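Local coordinates for Serine/threonine/tyrosine-interacting protein (Homo sapiens, PDB 2R0B) that acts as a catalytically inactive phosphatase that anchors the kinases ERK1 and ERK2 in the nucleus and keeps the F-box protein FBXW7 out of its ubiquitin ligase complex, at residues V69-I72 and I73-F76; M78-E81 and F82-S86; N135-A138 and G139-H142. All coordinates share one frame; numbering follows the deposited sequence. Where two conformers were deposited one is given.

Contact 1 of 3, residues V69-I72 and I73-F76; sequences VENI and IRFF
Two successive i to i+3 bonds, Phe75 N to Ile72 O and Phe76 N to Ile73 O, draw the irregular chain of 69-72 into the short 3-10 segment 73-75, in the loop from strand 58-63 to helix 76-88 of the dual-specificity phosphatase domain. Asn71 and Arg74 tie this turn together twice. The amide oxygen OD1 of Asn71 takes a nearly straight bond from Arg74 N (2.8 Å), which lies in the carbonyl plane; the short Asn side chain suits the place, as CG anti to the backbone N (chi1 177°) brings an acceptor to the start of the turn. In return Arg74 NE donates to Asn71 O at 2.8 Å, in the guanidinium plane but above that of the carbonyl. The guanidinium is further held by Glu70, whose OE2 makes a long salt bridge to Arg74 NH2 (3.4 Å), while OE1 accepts from Ala65 N and from a water that also reaches Arg74 NH2 weakly. Ring carbon CE2 of Phe75 lies over one guanidinium face, 3.5 Å above its centre. On the buried side Ile72 lays CG1 and CD1 against Phe76 CZ, each at 3.6 Å, and its carbonyl oxygen sits over a face of that ring, toward its rim. Ile72 and Phe76, which begins helix 76-88, face helices 103-116 and 138-152, Phe107 and Tyr147 lying edge-to-face to Phe76, and Gln143 binds the backbone of Glu70, Ile72 and Ile73.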
ATOM      1  N   VAL A  69      -0.034  11.555  13.977  1.00 21.08           N
ATOM      2  CA  VAL A  69       0.353  12.876  13.477  1.00 21.84           C
ATOM      3  C   VAL A  69       1.244  12.835  12.226  1.00 20.76           C
ATOM      4  O   VAL A  69       1.557  13.870  11.643  1.00 21.59           O
ATOM      5  CB  VAL A  69       0.955  13.780  14.583  1.00 22.56           C
ATOM      6  CG1 VAL A  69       0.116  13.685  15.855  1.00 24.43           C
ATOM      7  CG2 VAL A  69       2.388  13.408  14.866  1.00 23.07           C
ATOM      8  N   GLU A  70       1.660  11.639  11.820  1.00 18.85           N
ATOM      9  CA  GLU A  70       2.479  11.503  10.611  1.00 18.28           C
ATOM     10  C   GLU A  70       1.636  11.949   9.410  1.00 17.04           C
ATOM     11  O   GLU A  70       0.461  11.617   9.302  1.00 16.79           O
ATOM     12  CB  GLU A  70       2.966  10.058  10.441  1.00 18.37           C
ATOM     13  CG  GLU A  70       3.665   9.740   9.098  1.00 19.96           C
ATOM     14  CD  GLU A  70       4.966  10.509   8.906  1.00 22.20           C
ATOM     15  OE1 GLU A  70       6.049   9.884   9.053  1.00 21.71           O
ATOM     16  OE2 GLU A  70       4.903  11.745   8.660  1.00 22.13           O
ATOM     17  N   ASN A  71       2.225  12.755   8.542  1.00 16.43           N
ATOM     18  CA  ASN A  71       1.560  13.171   7.314  1.00 17.09           C
ATOM     19  C   ASN A  71       1.756  12.136   6.216  1.00 16.76           C
ATOM     20  O   ASN A  71       2.883  11.938   5.709  1.00 17.35           O
ATOM     21  CB  ASN A  71       2.117  14.529   6.869  1.00 17.04           C
ATOM     22  CG  ASN A  71       1.528  15.037   5.547  1.00 18.23           C
ATOM     23  OD1 ASN A  71       0.995  14.279   4.723  1.00 17.25           O
ATOM     24  ND2 ASN A  71       1.645  16.352   5.336  1.00 19.46           N
ATOM     25  N   ILE A  72       0.663  11.472   5.838  1.00 15.62           N
ATOM     26  CA  ILE A  72       0.682  10.593   4.652  1.00 15.33           C
ATOM     27  C   ILE A  72      -0.096  11.173   3.467  1.00 14.64           C
ATOM     28  O   ILE A  72       0.136  10.773   2.338  1.00 13.35           O
ATOM     29  CB  ILE A  72       0.138   9.168   4.946  1.00 15.68           C
ATOM     30  CG1 ILE A  72      -1.342   9.201   5.364  1.00 13.37           C
ATOM     31  CG2 ILE A  72       1.030   8.457   5.965  1.00 14.77           C
ATOM     32  CD1 ILE A  72      -1.937   7.775   5.616  1.00 16.45           C
ATOM     33  N   ILE A  73      -1.018  12.104   3.708  1.00 13.76           N
ATOM     34  CA  ILE A  73      -1.758  12.725   2.593  1.00 15.31           C
ATOM     35  C   ILE A  73      -0.829  13.364   1.549  1.00 14.97           C
ATOM     36  O   ILE A  73      -1.114  13.318   0.353  1.00 14.60           O
ATOM     37  CB  ILE A  73      -2.841  13.719   3.104  1.00 14.23           C
ATOM     38  CG1 ILE A  73      -3.737  14.189   1.958  1.00 15.25           C
ATOM     39  CG2 ILE A  73      -2.196  14.882   3.864  1.00 17.10           C
ATOM     40  CD1 ILE A  73      -4.915  15.066   2.414  1.00 16.84           C
ATOM     41  N   ARG A  74       0.304  13.921   2.000  1.00 15.46           N
ATOM     42  CA  ARG A  74       1.284  14.477   1.060  1.00 15.67           C
ATOM     43  C   ARG A  74       1.726  13.493  -0.046  1.00 15.36           C
ATOM     44  O   ARG A  74       2.156  13.932  -1.122  1.00 15.76           O
ATOM     45  CB  ARG A  74       2.513  15.016   1.808  1.00 15.30           C
ATOM     46  CG  ARG A  74       3.289  13.929   2.561  1.00 17.58           C
ATOM     47  CD  ARG A  74       4.387  14.496   3.411  1.00 19.24           C
ATOM     48  NE  ARG A  74       4.848  13.514   4.381  1.00 20.79           N
ATOM     49  CZ  ARG A  74       6.118  13.339   4.743  1.00 23.77           C
ATOM     50  NH1 ARG A  74       7.090  14.070   4.214  1.00 23.56           N
ATOM     51  NH2 ARG A  74       6.422  12.411   5.637  1.00 24.94           N
ATOM     52  N   PHE A  75       1.618  12.185   0.219  1.00 14.48           N
ATOM     53  CA  PHE A  75       2.102  11.169  -0.732  1.00 13.33           C
ATOM     54  C   PHE A  75       0.976  10.473  -1.522  1.00 13.06           C
ATOM     55  O   PHE A  75       1.277   9.701  -2.464  1.00 12.37           O
ATOM     56  CB  PHE A  75       2.964  10.084  -0.038  1.00 13.03           C
ATOM     57  CG  PHE A  75       4.314  10.571   0.460  1.00 14.70           C
ATOM     58  CD1 PHE A  75       5.218  11.181  -0.406  1.00 15.55           C
ATOM     59  CD2 PHE A  75       4.684  10.388   1.791  1.00 15.51           C
ATOM     60  CE1 PHE A  75       6.453  11.641   0.077  1.00 17.73           C
ATOM     61  CE2 PHE A  75       5.913  10.823   2.276  1.00 18.42           C
ATOM     62  CZ  PHE A  75       6.805  11.444   1.416  1.00 17.01           C
ATOM     63  N   PHE A  76      -0.293  10.755  -1.204  1.00 13.00           N
ATOM     64  CA  PHE A  76      -1.383  10.122  -1.951  1.00 13.16           C
ATOM     65  C   PHE A  76      -1.314  10.338  -3.481  1.00 14.18           C
ATOM     66  O   PHE A  76      -1.489   9.393  -4.216  1.00 14.19           O
ATOM     67  CB  PHE A  76      -2.769  10.483  -1.380  1.00 13.46           C
ATOM     68  CG  PHE A  76      -3.024   9.917   0.007  1.00 13.49           C
ATOM     69  CD1 PHE A  76      -2.318   8.811   0.470  1.00 13.15           C
ATOM     70  CD2 PHE A  76      -3.998  10.464   0.823  1.00 13.32           C
ATOM     71  CE1 PHE A  76      -2.567   8.285   1.767  1.00 15.10           C
ATOM     72  CE2 PHE A  76      -4.249   9.951   2.108  1.00 13.22           C
ATOM     73  CZ  PHE A  76      -3.547   8.859   2.570  1.00 15.81           C
TER
HETATM   74  O   HOH W   1       8.181  10.599   7.742  1.00 24.20           O

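Contact 2 of 3, residues M78-E81 and F82-S86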
ATOM      1  N   MET A  78       1.321  10.807  -5.320  1.00 13.71           N
ATOM      2  CA  MET A  78       2.501  10.054  -5.745  0.50 13.41           C
ATOM      3  C   MET A  78       2.156   8.577  -5.909  1.00 13.56           C
ATOM      4  O   MET A  78       2.478   7.942  -6.913  1.00 13.87           O
ATOM      5  CB  MET A  78       3.610  10.244  -4.685  0.50 13.62           C
ATOM      6  CG  MET A  78       4.932   9.467  -4.878  0.50 13.73           C
ATOM      7  SD  MET A  78       6.220   9.869  -3.641  0.50 10.49           S
ATOM      8  CE  MET A  78       6.251  11.665  -3.635  0.50 12.43           C
ATOM      9  N   THR A  79       1.505   8.016  -4.889  1.00 13.04           N
ATOM     10  CA  THR A  79       1.235   6.576  -4.923  1.00 13.91           C
ATOM     11  C   THR A  79       0.141   6.222  -5.926  1.00 14.49           C
ATOM     12  O   THR A  79       0.216   5.179  -6.577  1.00 16.12           O
ATOM     13  CB  THR A  79       0.944   5.995  -3.531  1.00 13.80           C
ATOM     14  OG1 THR A  79      -0.216   6.629  -2.988  1.00 14.36           O
ATOM     15  CG2 THR A  79       2.160   6.239  -2.622  1.00 13.82           C
ATOM     16  N   LYS A  80      -0.840   7.105  -6.081  1.00 16.10           N
ATOM     17  CA  LYS A  80      -1.879   6.931  -7.105  1.00 15.85           C
ATOM     18  C   LYS A  80      -1.253   6.883  -8.515  1.00 16.71           C
ATOM     19  O   LYS A  80      -1.567   5.993  -9.313  1.00 16.83           O
ATOM     20  CB  LYS A  80      -2.915   8.058  -6.996  1.00 16.14           C
ATOM     21  CG  LYS A  80      -3.878   8.259  -8.203  1.00 18.06           C
ATOM     22  CD  LYS A  80      -4.993   7.236  -8.296  1.00 19.45           C
ATOM     23  CE  LYS A  80      -6.004   7.600  -9.417  1.00 20.05           C
ATOM     24  NZ  LYS A  80      -6.572   6.372 -10.066  1.00 22.21           N
ATOM     25  N   GLU A  81      -0.350   7.824  -8.793  1.00 16.09           N
ATOM     26  CA  GLU A  81       0.393   7.875 -10.063  1.00 16.90           C
ATOM     27  C   GLU A  81       1.214   6.593 -10.277  1.00 15.78           C
ATOM     28  O   GLU A  81       1.181   6.003 -11.360  1.00 15.31           O
ATOM     29  CB  GLU A  81       1.266   9.148 -10.096  1.00 17.00           C
ATOM     30  CG  GLU A  81       2.302   9.227 -11.218  1.00 20.69           C
ATOM     31  CD  GLU A  81       3.142  10.501 -11.141  1.00 21.16           C
ATOM     32  OE1 GLU A  81       3.708  10.798 -10.061  1.00 26.10           O
ATOM     33  OE2 GLU A  81       3.228  11.211 -12.172  1.00 28.47           O
ATOM     34  N   PHE A  82       1.883   6.134  -9.224  1.00 14.86           N
ATOM     35  CA  PHE A  82       2.759   4.971  -9.297  1.00 14.09           C
ATOM     36  C   PHE A  82       1.949   3.705  -9.615  1.00 14.91           C
ATOM     37  O   PHE A  82       2.297   2.931 -10.532  1.00 14.72           O
ATOM     38  CB  PHE A  82       3.530   4.836  -7.971  1.00 14.55           C
ATOM     39  CG  PHE A  82       4.536   3.693  -7.937  1.00 12.23           C
ATOM     40  CD1 PHE A  82       5.799   3.840  -8.485  1.00 11.50           C
ATOM     41  CD2 PHE A  82       4.238   2.511  -7.282  1.00 14.13           C
ATOM     42  CE1 PHE A  82       6.732   2.826  -8.443  1.00 12.77           C
ATOM     43  CE2 PHE A  82       5.173   1.481  -7.203  1.00 14.12           C
ATOM     44  CZ  PHE A  82       6.428   1.645  -7.784  1.00 13.74           C
ATOM     45  N   ILE A  83       0.842   3.545  -8.896  1.00 14.94           N
ATOM     46  CA  ILE A  83      -0.022   2.402  -9.078  1.00 15.25           C
ATOM     47  C   ILE A  83      -0.697   2.464 -10.435  1.00 15.70           C
ATOM     48  O   ILE A  83      -0.708   1.459 -11.132  1.00 15.95           O
ATOM     49  CB  ILE A  83      -1.069   2.280  -7.971  1.00 14.54           C
ATOM     50  CG1 ILE A  83      -0.385   1.887  -6.636  1.00 15.30           C
ATOM     51  CG2 ILE A  83      -2.120   1.228  -8.334  1.00 14.38           C
ATOM     52  CD1 ILE A  83      -1.239   2.166  -5.401  1.00 14.54           C
ATOM     53  N   ASP A  84      -1.214   3.633 -10.827  1.00 16.67           N
ATOM     54  CA  ASP A  84      -1.833   3.762 -12.167  1.00 17.04           C
ATOM     55  C   ASP A  84      -0.874   3.398 -13.301  1.00 17.08           C
ATOM     56  O   ASP A  84      -1.256   2.745 -14.273  1.00 17.98           O
ATOM     57  CB  ASP A  84      -2.393   5.183 -12.408  1.00 18.48           C
ATOM     58  CG  ASP A  84      -3.706   5.433 -11.688  1.00 20.17           C
ATOM     59  OD1 ASP A  84      -4.436   4.465 -11.387  1.00 24.58           O
ATOM     60  OD2 ASP A  84      -4.033   6.616 -11.463  1.00 27.07           O
ATOM     61  N   GLY A  85       0.372   3.831 -13.165  1.00 16.05           N
ATOM     62  CA  GLY A  85       1.405   3.663 -14.151  1.00 16.88           C
ATOM     63  C   GLY A  85       1.705   2.199 -14.353  1.00 17.54           C
ATOM     64  O   GLY A  85       1.802   1.726 -15.483  1.00 18.25           O
ATOM     65  N   SER A  86       1.787   1.473 -13.249  1.00 17.09           N
ATOM     66  CA  SER A  86       2.002   0.039 -13.323  1.00 17.52           C
ATOM     67  C   SER A  86       0.817  -0.659 -13.972  1.00 18.41           C
ATOM     68  O   SER A  86       0.982  -1.434 -14.924  1.00 18.74           O
ATOM     69  CB  SER A  86       2.191  -0.527 -11.925  1.00 17.39           C
ATOM     70  OG  SER A  86       2.332  -1.922 -12.009  1.00 17.70           O
TER
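Four successive i to i+4 hydrogen bonds, from Phe82 N to Met78 O through Gly85 N to Glu81 O, join 78-81 to 82-86 as consecutive turns of one alpha helix. Lys80 and Asp84, one turn apart, add a salt bridge along its flank. Bends at chi2 (76°) and chi4 carry the lysine chain alongside Asp84, so that NZ faces both carboxylate oxygens, 2.9 Å from Asp84 OD2 and 3.2 Å from Asp84 OD1; both hydrogen bonds are weak, and the ammonium is shared between the two oxygens. Lys80 CE also lies close, 3.0 Å from Asp84 OD2. Beyond the pair, NZ has a stronger partner in Thr115 OG1, and Asp84 OD1 a weak one in Tyr111 OH, so this charged flank is joined to helix 103-116. Were Lys80 exchanged for an alanine, the Asp84 carboxylate would probably be left without the ammonium charge beside it, though still with its weak bond to Tyr111, and Thr115 OG1 would lose a partner. Helix 76-88 is one of the helices that flank the mixed sheet of the dual-specificity phosphatase fold, and its apolar residues follow that position: Phe82 and Ile83 rest on Ile38 of strand 36-41, Phe82 also on Leu60, and Ile83 on Val93. Ile83 folds its CG1 back over the preceding turn, 3.3 Å from Thr79 O, as chi1 near -70° sets CG1 beside the backbone N, and Phe82 CB rests 3.4 Å from Met78 O.

Contact 3 of 3, residues N135-A138 and G139-H142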
ATOM      1  N   ASN A 135      -6.221  -1.846  10.016  1.00 16.49           N
ATOM      2  CA  ASN A 135      -6.630  -0.899  11.042  1.00 17.01           C
ATOM      3  C   ASN A 135      -5.811   0.396  10.929  1.00 16.39           C
ATOM      4  O   ASN A 135      -4.902   0.631  11.723  1.00 17.33           O
ATOM      5  CB  ASN A 135      -6.516  -1.576  12.420  1.00 18.12           C
ATOM      6  CG  ASN A 135      -7.050  -0.733  13.564  1.00 19.23           C
ATOM      7  OD1 ASN A 135      -7.915   0.144  13.405  1.00 22.45           O
ATOM      8  ND2 ASN A 135      -6.525  -1.003  14.744  1.00 21.52           N
ATOM      9  N   PRO A 136      -6.129   1.249   9.929  1.00 16.23           N
ATOM     10  CA  PRO A 136      -5.388   2.508   9.874  1.00 15.75           C
ATOM     11  C   PRO A 136      -5.624   3.302  11.162  1.00 15.67           C
ATOM     12  O   PRO A 136      -6.753   3.310  11.702  1.00 15.70           O
ATOM     13  CB  PRO A 136      -6.006   3.236   8.666  1.00 15.42           C
ATOM     14  CG  PRO A 136      -6.656   2.183   7.861  1.00 17.50           C
ATOM     15  CD  PRO A 136      -7.145   1.177   8.862  1.00 16.32           C
ATOM     16  N   ASN A 137      -4.579   3.938  11.699  1.00 15.81           N
ATOM     17  CA  ASN A 137      -4.785   4.772  12.895  1.00 15.17           C
ATOM     18  C   ASN A 137      -5.732   5.935  12.578  1.00 14.33           C
ATOM     19  O   ASN A 137      -5.975   6.241  11.410  1.00 14.50           O
ATOM     20  CB  ASN A 137      -3.448   5.241  13.530  1.00 15.45           C
ATOM     21  CG  ASN A 137      -2.736   6.309  12.735  1.00 16.63           C
ATOM     22  OD1 ASN A 137      -3.302   7.357  12.399  1.00 16.82           O
ATOM     23  ND2 ASN A 137      -1.456   6.075  12.460  1.00 17.56           N
ATOM     24  N   ALA A 138      -6.236   6.584  13.618  1.00 15.12           N
ATOM     25  CA  ALA A 138      -7.257   7.615  13.466  1.00 14.53           C
ATOM     26  C   ALA A 138      -6.759   8.816  12.680  1.00 14.76           C
ATOM     27  O   ALA A 138      -7.530   9.433  11.937  1.00 14.75           O
ATOM     28  CB  ALA A 138      -7.778   8.056  14.857  1.00 15.21           C
ATOM     29  N   GLY A 139      -5.467   9.117  12.793  1.00 15.00           N
ATOM     30  CA  GLY A 139      -4.907  10.259  12.078  1.00 15.22           C
ATOM     31  C   GLY A 139      -4.985   9.994  10.589  1.00 14.62           C
ATOM     32  O   GLY A 139      -5.334  10.873   9.791  1.00 15.54           O
ATOM     33  N   PHE A 140      -4.688   8.749  10.233  1.00 14.24           N
ATOM     34  CA  PHE A 140      -4.697   8.285   8.860  1.00 14.31           C
ATOM     35  C   PHE A 140      -6.128   8.277   8.316  1.00 13.93           C
ATOM     36  O   PHE A 140      -6.358   8.600   7.140  1.00 14.89           O
ATOM     37  CB  PHE A 140      -4.108   6.870   8.772  1.00 13.41           C
ATOM     38  CG  PHE A 140      -2.617   6.806   8.987  1.00 13.68           C
ATOM     39  CD1 PHE A 140      -1.846   7.961   9.129  1.00 14.32           C
ATOM     40  CD2 PHE A 140      -1.975   5.558   9.030  1.00 13.62           C
ATOM     41  CE1 PHE A 140      -0.445   7.865   9.290  1.00 14.47           C
ATOM     42  CE2 PHE A 140      -0.586   5.467   9.204  1.00 12.55           C
ATOM     43  CZ  PHE A 140       0.166   6.612   9.344  1.00 15.08           C
ATOM     44  N   VAL A 141      -7.094   7.917   9.155  1.00 14.26           N
ATOM     45  CA  VAL A 141      -8.492   7.923   8.717  1.00 14.36           C
ATOM     46  C   VAL A 141      -8.945   9.345   8.380  1.00 13.96           C
ATOM     47  O   VAL A 141      -9.499   9.596   7.302  1.00 12.97           O
ATOM     48  CB  VAL A 141      -9.417   7.295   9.742  1.00 14.11           C
ATOM     49  CG1 VAL A 141     -10.890   7.426   9.277  1.00 14.62           C
ATOM     50  CG2 VAL A 141      -9.044   5.840   9.958  1.00 14.94           C
ATOM     51  N   HIS A 142      -8.687  10.275   9.294  1.00 14.11           N
ATOM     52  CA  HIS A 142      -8.931  11.679   9.001  1.00 14.63           C
ATOM     53  C   HIS A 142      -8.262  12.139   7.703  1.00 13.70           C
ATOM     54  O   HIS A 142      -8.877  12.886   6.932  1.00 14.81           O
ATOM     55  CB  HIS A 142      -8.505  12.557  10.177  1.00 15.33           C
ATOM     56  CG  HIS A 142      -9.451  12.506  11.330  1.00 19.57           C
ATOM     57  ND1 HIS A 142     -10.278  13.560  11.664  1.00 25.04           N
ATOM     58  CD2 HIS A 142      -9.741  11.510  12.197  1.00 24.30           C
ATOM     59  CE1 HIS A 142     -11.009  13.227  12.714  1.00 24.94           C
ATOM     60  NE2 HIS A 142     -10.708  11.984  13.054  1.00 26.88           N
TER
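Asn137 OD1 takes hydrogens from two backbone N-H groups of the following helix, Gly139 N at 2.8 Å through a weak, bent bond and Phe140 N at 2.9 Å through a better one (155°). With CG set between the backbone N and the carbonyl carbon (chi1 73°), the short amide folds back over the first turn, which is why asparagine suits an N-cap. The same fold-back lays the other half of the amide on Phe140: ND2 stands 3.3 Å above the centre of the ring, the amide plane turned 37° from the ring plane. That nitrogen also has a conventional acceptor, Asp66 OD1, so the cap is held from outside as well, and Asn137 N gives its hydrogen to Ser102 OG. This is the N-terminus of helix 138-152 in the dual-specificity phosphatase fold, where regular bonding begins with Val141 N to Asn137 O and a nearly straight bond from His142 N to Ala138 O (3.0 Å). Pro136, which has no N-H to offer, suits the irregular chain ahead of the cap. Its CB meets Phe140 CB at 4.1 Å and Val141 CG2 at 4.2 Å, forming an apolar patch that Tyr120 and Phe124 of helix 120-130 extend. Small Ala138 fits the exposed first turn, while the His142 ring turns its edge to Ala138 O, with CD2 3.0 Å from that oxygen in the ring plane. A bound sulfate, probably from the crystallisation liquor though such ions often mark pockets, lies about 6 Å from the Phe140 side chain, which also packs on Arg103 and Ser102.

Along the chain the three contacts follow in order, all within the dual-specificity phosphatase domain. Contact 1 lies in the loop after strand 58-63 and runs into helix 76-88, whose next turns form contact 2; their centres are 16 Å apart. Contact 3 opens helix 138-152 much later in the sequence, yet its centre is only 11 Å from that of contact 1, and the two touch where Ile72 CD1 meets Phe140 CD1 at 3.5 Å. Contacts 2 and 3, with centres 22 Å apart, do not meet. Helix 103-116 borders all three, so the start and flank of helix 76-88 and the start of helix 138-152 share a neighbour in this pseudophosphatase.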